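PDB 3JYG: uncharacterized protein from Wolinella succinogenes, which is of unknown function but belongs to the 6-pyruvoyl tetrahydropterin synthase family and binds a zinc ion. Local coordinates for residues E127-E130 against S131-V134. Sequence-based numbering, arbitrary orientation.
Sequences ELYE and SFVV
The Phe-132 ring packs obliquely on the Leu-128 side chain, with CE2 of Phe-132 3.5 Å from CD1 of Leu-128. This is a helix-to-strand junction in a 6-pyruvoyl tetrahydropterin synthase family fold: helix 123-131 leads directly into strand 132-135 of the mixed sheet. Leu-128 turns CG anti to the backbone N (chi1 163°), which carries CD1 forward to the ring although its CB starts off away from the strand. CD2 of Phe-132 sits 3.4 Å from the carbonyl O of Leu-128, and 4.4 Å from CD1 of Tyr-129.

Ser-131 closes the turn with both its backbone and its side chain. Ser-131 N donates to Leu-128 O at 3.1 Å, from above the carbonyl plane, and the N-H...O angle is 140°. The reach from the same N to Glu-127 O is weak. OG folds back beside its own backbone N. There Ser-131 OG lies 2.9 Å from Glu-127 O and 3.0 Å from Leu-128 O, so its single proton has two possible acceptors. Phe-132 N makes a weak bond to Tyr-129 O.

Other side chains join the turn to its surroundings. Tyr-129 bonds His-96 through OH and meets Phe-97 edge-to-face, while Glu-130 forms a salt bridge with Arg-112 on strand 110-113. Ser-131 and Val-133 pair by backbone with Phe-81 of strand 80-84. Two waters bridge the junction: one donates to Tyr-129 O, the other to Glu-130 O, and both also donate to Phe-132 O; the water on Glu-130 O lies 2.7 Å from Phe-132 O.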
loop_
_atom_site.group_PDB
_atom_site.type_symbol
_atom_site.label_atom_id
_atom_site.label_comp_id
_atom_site.label_asym_id
_atom_site.label_seq_id
_atom_site.Cartn_x
_atom_site.Cartn_y
_atom_site.Cartn_z
ATOM N N GLU A 127 -22.251 27.490 15.297
ATOM C CA GLU A 127 -21.228 26.451 15.300
ATOM C C GLU A 127 -21.786 25.218 14.622
ATOM O O GLU A 127 -21.066 24.491 13.963
ATOM C CB GLU A 127 -20.861 26.082 16.746
ATOM C CG GLU A 127 -20.277 27.255 17.522
ATOM C CD GLU A 127 -20.369 27.112 19.020
ATOM O OE1 GLU A 127 -20.804 26.025 19.546
ATOM O OE2 GLU A 127 -19.969 28.102 19.667
ATOM N N LEU A 128 -23.070 24.966 14.803
ATOM C CA LEU A 128 -23.712 23.845 14.148
ATOM C C LEU A 128 -23.642 24.049 12.639
ATOM O O LEU A 128 -23.177 23.145 11.900
ATOM C CB LEU A 128 -25.169 23.723 14.630
ATOM C CG LEU A 128 -26.114 22.888 13.788
ATOM C CD1 LEU A 128 -25.605 21.458 13.667
ATOM C CD2 LEU A 128 -27.518 22.875 14.433
ATOM N N TYR A 129 -24.100 25.214 12.158
ATOM C CA TYR A 129 -24.082 25.468 10.685
ATOM C C TYR A 129 -22.692 25.639 10.045
ATOM O O TYR A 129 -22.515 25.293 8.841
ATOM C CB TYR A 129 -25.054 26.591 10.282
ATOM C CG TYR A 129 -26.500 26.167 10.476
ATOM C CD1 TYR A 129 -27.082 25.192 9.649
ATOM C CD2 TYR A 129 -27.286 26.706 11.500
ATOM C CE1 TYR A 129 -28.397 24.789 9.819
ATOM C CE2 TYR A 129 -28.626 26.289 11.685
ATOM C CZ TYR A 129 -29.174 25.344 10.820
ATOM O OH TYR A 129 -30.473 24.897 10.968
ATOM N N GLU A 130 -21.708 26.128 10.814
ATOM C CA GLU A 130 -20.315 26.109 10.353
ATOM C C GLU A 130 -19.793 24.688 10.104
ATOM O O GLU A 130 -18.884 24.516 9.291
ATOM C CB GLU A 130 -19.347 26.881 11.267
ATOM C CG GLU A 130 -19.698 28.378 11.365
ATOM C CD GLU A 130 -18.840 29.305 10.486
ATOM O OE1 GLU A 130 -18.414 28.925 9.367
ATOM O OE2 GLU A 130 -18.584 30.451 10.938
ATOM N N SER A 131 -20.372 23.683 10.771
ATOM C CA SER A 131 -19.898 22.280 10.592
ATOM C C SER A 131 -20.150 21.681 9.209
ATOM O O SER A 131 -19.396 20.857 8.744
ATOM C CB SER A 131 -20.553 21.346 11.585
ATOM O OG SER A 131 -20.575 21.888 12.873
ATOM N N PHE A 132 -21.224 22.071 8.536
ATOM C CA PHE A 132 -21.688 21.257 7.399
ATOM C C PHE A 132 -21.020 21.540 6.070
ATOM O O PHE A 132 -20.836 22.710 5.700
ATOM C CB PHE A 132 -23.194 21.414 7.220
ATOM C CG PHE A 132 -23.982 20.769 8.295
ATOM C CD1 PHE A 132 -24.030 19.372 8.404
ATOM C CD2 PHE A 132 -24.681 21.558 9.245
ATOM C CE1 PHE A 132 -24.755 18.773 9.419
ATOM C CE2 PHE A 132 -25.418 20.934 10.250
ATOM C CZ PHE A 132 -25.470 19.575 10.329
ATOM N N VAL A 133 -20.644 20.451 5.377
ATOM C CA VAL A 133 -20.174 20.536 4.009
ATOM C C VAL A 133 -21.224 19.773 3.231
ATOM O O VAL A 133 -21.427 18.581 3.473
ATOM C CB VAL A 133 -18.806 19.848 3.847
ATOM C CG1 VAL A 133 -18.471 19.643 2.379
ATOM C CG2 VAL A 133 -17.704 20.728 4.509
ATOM N N VAL A 134 -21.922 20.479 2.344
ATOM C CA VAL A 134 -23.047 19.861 1.667
ATOM C C VAL A 134 -22.613 19.401 0.288
ATOM O O VAL A 134 -22.006 20.177 -0.450
ATOM C CB VAL A 134 -24.285 20.798 1.603
ATOM C CG1 VAL A 134 -25.477 20.088 0.900
ATOM C CG2 VAL A 134 -24.684 21.264 3.026
HETATM O O HOH W 1 -22.238 25.075 6.046
HETATM O O HOH W 2 -18.531 23.907 6.386
#